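Local atomic coordinates of ADP-ribosylating toxin CARDS (Mycoplasma pneumoniae, PDB entry 4TLV), a protein that transfers the ADP-ribosyl group of NAD(+) to target proteins and causes vacuolation and damage in mammalian cells as the main virulence factor of its bacterium. Residues Y320-L325 with A437-V442; I333-T338 with V350-S355; I558-R563 with E575-D580. All blocks are in the same frame, centred on the assembly; numbering follows the deposited sequence.

Contact 1 of 3, residues Y320-L325 with A437-V442; sequences YQRICL and ASTFFV
The guanidinium of Arg-322 presents its edge to the carbonyl of Thr-439 and one face to the ring of Tyr-320, whose CG lies off toward the rim of the group. NH2 gives Thr-439 O a bond of 2.9 Å that is nearly straight (163° at the hydrogen) and lies in the guanidinium plane, although the nitrogen is tilted 28° from the plane of the carbonyl. The tyrosine in turn takes the methyl of Ala-437 at its edge, CE2 to CB 3.4 Å. Its OH reaches the edge of the Phe-440 ring in the plane of that ring, 3.4 Å from CD2, and the two aromatic side chains cross at about a right angle.

A bend in the arginine chain at chi3 (-66°) brings the guanidinium beside the CG end of the tyrosine ring. Two waters extend its grip: one lies 2.9 Å from Arg-322 NH1 and also meets Thr-439 OG1 and the backbone N of Phe-441, while the other accepts from Ser-438 N and, weakly, from NH2. The NE side is held by a salt bridge to Asp-318, and Tyr-320 also packs on Ala-130 of the mono-ADP-ribosyltransferase domain.

The contact sits at the junction of the two C-terminal beta-trefoil domains, D2 and D3, where the chain passes from one into the other. A buried cationic group is met here by a carboxylate, a carbonyl and water, so its charge is probably well compensated, and its several directed bonds fix the rotation of the guanidinium against the connecting backbone.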
loop_
_atom_site.group_PDB
_atom_site.type_symbol
_atom_site.label_atom_id
_atom_site.label_comp_id
_atom_site.label_asym_id
_atom_site.label_seq_id
_atom_site.Cartn_x
_atom_site.Cartn_y
_atom_site.Cartn_z
ATOM N N TYR A 320 -0.258 -4.945 2.541
ATOM C CA TYR A 320 -0.018 -3.543 2.916
ATOM C C TYR A 320 0.454 -3.480 4.366
ATOM O O TYR A 320 0.631 -2.402 4.920
ATOM C CB TYR A 320 -1.300 -2.710 2.748
ATOM C CG TYR A 320 -1.743 -2.607 1.312
ATOM C CD1 TYR A 320 -1.081 -1.778 0.422
ATOM C CD2 TYR A 320 -2.803 -3.349 0.842
ATOM C CE1 TYR A 320 -1.469 -1.702 -0.917
ATOM C CE2 TYR A 320 -3.193 -3.277 -0.482
ATOM C CZ TYR A 320 -2.517 -2.451 -1.354
ATOM O OH TYR A 320 -2.919 -2.370 -2.670
ATOM N N GLN A 321 0.662 -4.653 4.958
ATOM C CA GLN A 321 1.077 -4.786 6.360
ATOM C C GLN A 321 -0.029 -4.539 7.393
ATOM O O GLN A 321 0.266 -4.374 8.578
ATOM C CB GLN A 321 2.303 -3.903 6.680
ATOM C CG GLN A 321 3.556 -4.257 5.898
ATOM C CD GLN A 321 4.780 -3.447 6.336
ATOM O OE1 GLN A 321 5.238 -2.561 5.471
ATOM N NE2 GLN A 321 5.293 -3.612 7.455
ATOM N N ARG A 322 -1.291 -4.532 6.961
ATOM C CA ARG A 322 -2.384 -4.216 7.866
ATOM C C ARG A 322 -2.903 -5.477 8.522
ATOM O O ARG A 322 -2.934 -6.541 7.908
ATOM C CB ARG A 322 -3.527 -3.533 7.120
ATOM C CG ARG A 322 -3.092 -2.290 6.319
ATOM C CD ARG A 322 -4.293 -1.720 5.535
ATOM N NE ARG A 322 -4.746 -2.632 4.492
ATOM C CZ ARG A 322 -5.585 -2.282 3.518
ATOM N NH1 ARG A 322 -6.049 -1.038 3.465
ATOM N NH2 ARG A 322 -5.994 -3.180 2.613
ATOM N N ILE A 323 -3.306 -5.362 9.775
ATOM C CA ILE A 323 -4.016 -6.463 10.416
ATOM C C ILE A 323 -5.499 -6.105 10.401
ATOM O O ILE A 323 -5.921 -5.179 11.100
ATOM C CB ILE A 323 -3.529 -6.658 11.876
ATOM C CG1 ILE A 323 -2.028 -6.944 11.892
ATOM C CG2 ILE A 323 -4.314 -7.777 12.557
ATOM C CD1 ILE A 323 -1.374 -6.757 13.276
ATOM N N CYS A 324 -6.284 -6.812 9.589
ATOM C CA CYS A 324 -7.677 -6.447 9.351
ATOM C C CYS A 324 -8.637 -7.454 9.963
ATOM O O CYS A 324 -8.347 -8.656 9.981
ATOM C CB CYS A 324 -7.981 -6.408 7.852
ATOM S SG CYS A 324 -6.890 -5.418 6.835
ATOM N N LEU A 325 -9.790 -6.965 10.427
ATOM C CA LEU A 325 -10.908 -7.828 10.806
ATOM C C LEU A 325 -11.451 -8.458 9.539
ATOM O O LEU A 325 -11.522 -7.799 8.505
ATOM C CB LEU A 325 -12.040 -7.023 11.433
ATOM C CG LEU A 325 -12.189 -6.971 12.943
ATOM C CD1 LEU A 325 -13.480 -6.208 13.316
ATOM C CD2 LEU A 325 -12.188 -8.380 13.546
ATOM N N ALA A 437 -4.674 -8.436 -0.351
ATOM C CA ALA A 437 -5.580 -7.489 0.275
ATOM C C ALA A 437 -6.997 -7.624 -0.267
ATOM O O ALA A 437 -7.194 -8.113 -1.372
ATOM C CB ALA A 437 -5.065 -6.070 0.050
ATOM N N SER A 438 -7.979 -7.175 0.508
ATOM C CA SER A 438 -9.382 -7.309 0.105
ATOM C C SER A 438 -10.070 -5.971 -0.145
ATOM O O SER A 438 -11.115 -5.928 -0.795
ATOM C CB SER A 438 -10.172 -8.107 1.139
ATOM O OG SER A 438 -10.349 -7.346 2.316
ATOM N N THR A 439 -9.494 -4.893 0.383
ATOM C CA THR A 439 -9.957 -3.539 0.066
ATOM C C THR A 439 -8.787 -2.620 -0.223
ATOM O O THR A 439 -7.663 -2.848 0.244
ATOM C CB THR A 439 -10.827 -2.917 1.179
ATOM O OG1 THR A 439 -10.035 -2.687 2.357
ATOM C CG2 THR A 439 -12.056 -3.821 1.483
ATOM N N PHE A 440 -9.059 -1.577 -0.999
ATOM C CA PHE A 440 -7.995 -0.729 -1.525
ATOM C C PHE A 440 -8.346 0.750 -1.383
ATOM O O PHE A 440 -8.381 1.494 -2.361
ATOM C CB PHE A 440 -7.756 -1.107 -2.980
ATOM C CG PHE A 440 -7.468 -2.569 -3.167
ATOM C CD1 PHE A 440 -8.501 -3.478 -3.348
ATOM C CD2 PHE A 440 -6.171 -3.038 -3.136
ATOM C CE1 PHE A 440 -8.247 -4.827 -3.512
ATOM C CE2 PHE A 440 -5.908 -4.399 -3.295
ATOM C CZ PHE A 440 -6.943 -5.289 -3.471
ATOM N N PHE A 441 -8.613 1.166 -0.150
ATOM C CA PHE A 441 -8.979 2.552 0.138
ATOM C C PHE A 441 -7.745 3.391 0.440
ATOM O O PHE A 441 -6.888 2.975 1.226
ATOM C CB PHE A 441 -9.900 2.628 1.364
ATOM C CG PHE A 441 -11.097 1.716 1.298
ATOM C CD1 PHE A 441 -11.694 1.400 0.081
ATOM C CD2 PHE A 441 -11.647 1.209 2.470
ATOM C CE1 PHE A 441 -12.814 0.561 0.034
ATOM C CE2 PHE A 441 -12.771 0.384 2.435
ATOM C CZ PHE A 441 -13.350 0.063 1.214
ATOM N N VAL A 442 -7.656 4.569 -0.180
ATOM C CA VAL A 442 -6.599 5.540 0.142
ATOM C C VAL A 442 -7.194 6.663 0.975
ATOM O O VAL A 442 -8.261 7.188 0.638
ATOM C CB VAL A 442 -5.981 6.197 -1.127
ATOM C CG1 VAL A 442 -4.851 7.164 -0.729
ATOM C CG2 VAL A 442 -5.466 5.137 -2.084
HETATM O O HOH W 1 -7.097 -6.184 3.025
HETATM O O HOH W 2 -8.518 -0.327 2.215
#

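Contact 2 of 3, residues I333-T338 with V350-S355; sequences ISLSLT and VHLSVS
Ser-355 OG sits between two other hydroxyls, 2.8 Å from Ser-334 OG and 2.7 Å from Ser-336 OG, hydrogen-bonded to both at the end of a beta hairpin in the D2 beta-trefoil. A third hydroxyl pair, Thr-338 OG1 with Ser-353 OG at 2.7 Å, lies further along the same face. Ser-336 and Ser-355 each have OG anti to their own carbonyl carbon (chi1 -70° and -52°), which brings together the oxygen of the strand residue Ser-336 and that of Ser-355, just past the end of the other strand.

Beneath these hydroxyls runs the antiparallel ladder. Ser-336 and Ser-353 form a hydrogen-bonded pair with bonds in both directions, as do Thr-338 and His-351, and Ser-355 N adds an almost straight bond to Ser-334 O (176°). The strand segments 335-338 and 350-354 are strongly twisted, with 139° between their directions.

The other face is apolar. Leu-337 and Leu-352 form a non-hydrogen-bonded pair in which Leu-337 CD1 meets Leu-352 CD2, and the side chains of Leu-352 and Leu-335 cross at about a right angle, CD1 to CD1 4.0 Å. Leu-352 also packs on Val-299 of strand 298-303. At the open end of the hairpin, Ile-333 CD1 meets Val-354 CG2, and both residues touch Val-485 of D3. Toward the opposite end of the paired segments, Leu-337 rests its branch point against a single methyl of Val-350, CG to CG1 3.7 Å.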
loop_
_atom_site.group_PDB
_atom_site.type_symbol
_atom_site.label_atom_id
_atom_site.label_comp_id
_atom_site.label_asym_id
_atom_site.label_seq_id
_atom_site.Cartn_x
_atom_site.Cartn_y
_atom_site.Cartn_z
ATOM N N ILE A 333 -17.318 -1.109 4.767
ATOM C CA ILE A 333 -15.917 -0.781 4.989
ATOM C C ILE A 333 -15.201 -1.839 5.828
ATOM O O ILE A 333 -15.812 -2.588 6.593
ATOM C CB ILE A 333 -15.685 0.628 5.552
ATOM C CG1 ILE A 333 -16.359 0.774 6.902
ATOM C CG2 ILE A 333 -16.125 1.731 4.545
ATOM C CD1 ILE A 333 -16.557 2.209 7.294
ATOM N N SER A 334 -13.897 -1.898 5.621
ATOM C CA SER A 334 -13.004 -2.826 6.292
ATOM C C SER A 334 -12.328 -2.053 7.418
ATOM O O SER A 334 -12.099 -0.851 7.287
ATOM C CB SER A 334 -11.951 -3.305 5.287
ATOM O OG SER A 334 -10.933 -4.056 5.921
ATOM N N LEU A 335 -12.047 -2.731 8.530
ATOM C CA LEU A 335 -11.376 -2.118 9.675
ATOM C C LEU A 335 -10.045 -2.801 9.998
ATOM O O LEU A 335 -9.940 -4.024 9.910
ATOM C CB LEU A 335 -12.285 -2.180 10.902
ATOM C CG LEU A 335 -13.615 -1.423 10.766
ATOM C CD1 LEU A 335 -14.621 -1.918 11.830
ATOM C CD2 LEU A 335 -13.397 0.095 10.845
ATOM N N SER A 336 -9.051 -2.001 10.389
ATOM C CA SER A 336 -7.685 -2.466 10.655
ATOM C C SER A 336 -7.201 -1.965 12.013
ATOM O O SER A 336 -7.606 -0.891 12.461
ATOM C CB SER A 336 -6.726 -1.920 9.581
ATOM O OG SER A 336 -6.958 -2.532 8.329
ATOM N N LEU A 337 -6.348 -2.755 12.661
ATOM C CA LEU A 337 -5.657 -2.340 13.875
ATOM C C LEU A 337 -4.818 -1.114 13.584
ATOM O O LEU A 337 -4.058 -1.083 12.609
ATOM C CB LEU A 337 -4.750 -3.469 14.383
ATOM C CG LEU A 337 -5.416 -4.431 15.374
ATOM C CD1 LEU A 337 -6.667 -5.076 14.826
ATOM C CD2 LEU A 337 -4.410 -5.487 15.857
ATOM N N THR A 338 -4.941 -0.107 14.439
ATOM C CA THR A 338 -4.292 1.167 14.202
ATOM C C THR A 338 -3.613 1.608 15.500
ATOM O O THR A 338 -4.229 1.572 16.566
ATOM C CB THR A 338 -5.337 2.215 13.752
ATOM O OG1 THR A 338 -6.075 1.708 12.627
ATOM C CG2 THR A 338 -4.680 3.529 13.380
ATOM N N VAL A 350 -3.806 0.584 20.754
ATOM C CA VAL A 350 -4.382 0.017 19.540
ATOM C C VAL A 350 -5.912 0.128 19.530
ATOM O O VAL A 350 -6.571 -0.132 20.534
ATOM C CB VAL A 350 -3.948 -1.439 19.359
ATOM C CG1 VAL A 350 -4.444 -1.983 18.028
ATOM C CG2 VAL A 350 -2.429 -1.540 19.452
ATOM N N HIS A 351 -6.466 0.495 18.374
ATOM C CA HIS A 351 -7.894 0.759 18.221
ATOM C C HIS A 351 -8.188 0.531 16.737
ATOM O O HIS A 351 -7.281 0.589 15.920
ATOM C CB HIS A 351 -8.152 2.228 18.582
ATOM C CG HIS A 351 -9.575 2.552 18.907
ATOM N ND1 HIS A 351 -10.372 2.149 19.924
ATOM C CD2 HIS A 351 -10.330 3.430 18.156
ATOM C CE1 HIS A 351 -11.595 2.759 19.753
ATOM N NE2 HIS A 351 -11.539 3.534 18.682
ATOM N N LEU A 352 -9.442 0.298 16.371
ATOM C CA LEU A 352 -9.749 0.083 14.958
ATOM C C LEU A 352 -9.893 1.406 14.224
ATOM O O LEU A 352 -10.286 2.412 14.817
ATOM C CB LEU A 352 -11.039 -0.733 14.793
ATOM C CG LEU A 352 -11.049 -2.176 15.304
ATOM C CD1 LEU A 352 -12.417 -2.804 15.009
ATOM C CD2 LEU A 352 -9.931 -2.983 14.652
ATOM N N SER A 353 -9.547 1.410 12.939
ATOM C CA SER A 353 -9.986 2.474 12.045
ATOM C C SER A 353 -10.156 1.937 10.625
ATOM O O SER A 353 -9.795 0.797 10.337
ATOM C CB SER A 353 -9.050 3.690 12.078
ATOM O OG SER A 353 -7.814 3.386 11.496
ATOM N N VAL A 354 -10.735 2.748 9.750
ATOM C CA VAL A 354 -10.998 2.326 8.374
ATOM C C VAL A 354 -9.688 1.910 7.684
ATOM O O VAL A 354 -8.720 2.672 7.666
ATOM C CB VAL A 354 -11.702 3.445 7.585
ATOM C CG1 VAL A 354 -11.806 3.104 6.083
ATOM C CG2 VAL A 354 -13.096 3.673 8.152
ATOM N N SER A 355 -9.663 0.699 7.128
ATOM C CA SER A 355 -8.453 0.189 6.462
ATOM C C SER A 355 -8.030 1.107 5.329
ATOM O O SER A 355 -8.832 1.421 4.461
ATOM C CB SER A 355 -8.706 -1.221 5.891
ATOM O OG SER A 355 -9.236 -2.096 6.873
#

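Contact 3 of 3, residues I558-R563 with E575-D580; sequences IISGSR and ESNVED
Asn-577 turns its side-chain amide toward Ser-560 and uses both ends of it. ND2 donates to the backbone carbonyl of Ser-560, ND2 to O 3.2 Å, along a nearly straight line (174° at the hydrogen), and that oxygen lies in the plane of the amide. From the carbonyl's own side the approach is less regular, since ND2 stands well above the plane of the Ser-560 C=O. The other end, OD1, accepts from the serine hydroxyl, OG to OD1 2.5 Å, a short distance whose exact value should not be leaned on, with OG lifted out of the asparagine carbonyl plane. Asn-577 CG is anti to its backbone N (chi1 -178°), extending the amide across to the serine, while Ser-560 OG is swung between its own N and carbonyl carbon (chi1 69°) to meet it.

The two isoleucines lie differently around this amide. Ile-558 crosses it obliquely and brings its CG2 branch to within 3.8 Å of ND2. Ile-559 has its CB near OD1, but its longer branch runs along the opposing backbone: CD1 is 3.6 Å from Val-578 O, and CG1 packs against CB of Glu-579 at 3.9 Å. Trp-450 touches both Ile-559 and Glu-579.

Main-chain pairing accompanies the side-chain bonds. Ile-558 and Val-578 are an antiparallel non-hydrogen-bonded pair, their side chains on one face with Tyr-568 against both, and Ile-559 N donates to Asn-577 O at 3.0 Å. The site lies where strands 554-558 and 578-583 of the D3 beta-trefoil meet their loops. Asn-577 ties one loop to the other through backbone and side chain alike, its amide engaged at both ends by a single serine, which fixes the rotation of the amide at an exposed position.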
loop_
_atom_site.group_PDB
_atom_site.type_symbol
_atom_site.label_atom_id
_atom_site.label_comp_id
_atom_site.label_asym_id
_atom_site.label_seq_id
_atom_site.Cartn_x
_atom_site.Cartn_y
_atom_site.Cartn_z
ATOM N N ILE A 558 -16.332 27.422 -3.543
ATOM C CA ILE A 558 -16.538 28.872 -3.507
ATOM C C ILE A 558 -15.784 29.484 -2.341
ATOM O O ILE A 558 -15.838 28.978 -1.225
ATOM C CB ILE A 558 -18.044 29.230 -3.440
ATOM C CG1 ILE A 558 -18.754 28.684 -4.674
ATOM C CG2 ILE A 558 -18.221 30.751 -3.330
ATOM C CD1 ILE A 558 -20.282 28.794 -4.632
ATOM N N ILE A 559 -15.059 30.571 -2.594
ATOM C CA ILE A 559 -14.177 31.128 -1.578
ATOM C C ILE A 559 -14.846 32.101 -0.607
ATOM O O ILE A 559 -14.566 32.084 0.594
ATOM C CB ILE A 559 -12.945 31.825 -2.214
ATOM C CG1 ILE A 559 -12.017 30.794 -2.845
ATOM C CG2 ILE A 559 -12.206 32.617 -1.172
ATOM C CD1 ILE A 559 -10.736 31.412 -3.443
ATOM N N SER A 560 -15.719 32.957 -1.120
ATOM C CA SER A 560 -16.290 33.993 -0.267
ATOM C C SER A 560 -17.722 34.293 -0.671
ATOM O O SER A 560 -18.220 33.760 -1.663
ATOM C CB SER A 560 -15.439 35.260 -0.334
ATOM O OG SER A 560 -15.559 35.856 -1.609
ATOM N N GLY A 561 -18.388 35.141 0.108
ATOM C CA GLY A 561 -19.785 35.448 -0.143
ATOM C C GLY A 561 -20.723 34.534 0.636
ATOM O O GLY A 561 -20.282 33.735 1.470
ATOM N N SER A 562 -22.019 34.639 0.353
ATOM C CA SER A 562 -23.034 33.914 1.115
ATOM C C SER A 562 -22.958 32.395 0.910
ATOM O O SER A 562 -23.415 31.630 1.762
ATOM C CB SER A 562 -24.433 34.425 0.762
ATOM O OG SER A 562 -24.753 34.142 -0.591
ATOM N N ARG A 563 -22.399 31.975 -0.223
ATOM C CA ARG A 563 -22.227 30.555 -0.545
ATOM C C ARG A 563 -20.783 30.085 -0.332
ATOM O O ARG A 563 -20.337 29.111 -0.952
ATOM C CB ARG A 563 -22.640 30.291 -1.995
ATOM C CG ARG A 563 -24.088 30.658 -2.311
ATOM C CD ARG A 563 -24.331 30.596 -3.809
ATOM N NE ARG A 563 -25.749 30.497 -4.135
ATOM C CZ ARG A 563 -26.224 30.419 -5.375
ATOM N NH1 ARG A 563 -25.392 30.435 -6.411
ATOM N NH2 ARG A 563 -27.532 30.327 -5.585
ATOM N N GLU A 575 -12.471 30.789 -13.358
ATOM C CA GLU A 575 -13.563 31.527 -12.732
ATOM C C GLU A 575 -12.957 32.425 -11.661
ATOM O O GLU A 575 -11.774 32.301 -11.341
ATOM C CB GLU A 575 -14.571 30.563 -12.084
ATOM C CG GLU A 575 -15.216 29.562 -13.038
ATOM C CD GLU A 575 -15.967 28.455 -12.305
ATOM O OE1 GLU A 575 -15.314 27.677 -11.579
ATOM O OE2 GLU A 575 -17.206 28.359 -12.451
ATOM N N SER A 576 -13.760 33.316 -11.093
ATOM C CA SER A 576 -13.264 34.187 -10.029
ATOM C C SER A 576 -13.943 33.895 -8.684
ATOM O O SER A 576 -15.053 33.361 -8.639
ATOM C CB SER A 576 -13.428 35.660 -10.424
ATOM O OG SER A 576 -14.713 35.894 -10.978
ATOM N N ASN A 577 -13.261 34.228 -7.592
ATOM C CA ASN A 577 -13.781 33.952 -6.260
ATOM C C ASN A 577 -13.954 32.452 -6.016
ATOM O O ASN A 577 -14.819 32.037 -5.239
ATOM C CB ASN A 577 -15.130 34.656 -6.059
ATOM C CG ASN A 577 -15.702 34.432 -4.670
ATOM O OD1 ASN A 577 -14.986 34.542 -3.675
ATOM N ND2 ASN A 577 -16.992 34.112 -4.597
ATOM N N VAL A 578 -13.162 31.630 -6.699
ATOM C CA VAL A 578 -13.240 30.191 -6.452
ATOM C C VAL A 578 -11.864 29.562 -6.292
ATOM O O VAL A 578 -10.860 30.090 -6.766
ATOM C CB VAL A 578 -14.023 29.441 -7.541
ATOM C CG1 VAL A 578 -15.427 30.020 -7.677
ATOM C CG2 VAL A 578 -13.277 29.468 -8.861
ATOM N N GLU A 579 -11.833 28.436 -5.598
ATOM C CA GLU A 579 -10.593 27.717 -5.355
ATOM C C GLU A 579 -10.672 26.417 -6.124
ATOM O O GLU A 579 -11.593 25.643 -5.915
ATOM C CB GLU A 579 -10.447 27.416 -3.868
ATOM C CG GLU A 579 -9.132 26.701 -3.512
ATOM C CD GLU A 579 -7.919 27.454 -4.046
ATOM O OE1 GLU A 579 -7.547 28.485 -3.452
ATOM O OE2 GLU A 579 -7.352 27.028 -5.073
ATOM N N ASP A 580 -9.732 26.184 -7.034
ATOM C CA ASP A 580 -9.699 24.898 -7.720
ATOM C C ASP A 580 -8.594 23.976 -7.207
ATOM O O ASP A 580 -8.503 22.820 -7.613
ATOM C CB ASP A 580 -9.652 25.061 -9.247
ATOM C CG ASP A 580 -8.369 25.686 -9.752
ATOM O OD1 ASP A 580 -7.458 26.013 -8.956
ATOM O OD2 ASP A 580 -8.272 25.849 -10.993
#

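In the fold
Contacts 1 and 2 are buried and adjoin each other, their centres about 9 Å apart; contact 3 is at the surface, its centre about 37 Å from that of contact 1. Strand 323-325 of contact 1 pairs with strand 335-340 of contact 2 through its backbone, and Phe-441 packs on Ser-355, so the D2 hairpin adjoins the junction with D3. Contacts 1 and 3 both reach the large D3 sheet, at strands 441-443 and 578-583. The chemistry differs with place: a charged group with waters between domains, hydroxyl pairs over a leucine-rich face within D2, and an asparagine amide joining exposed loops in D3.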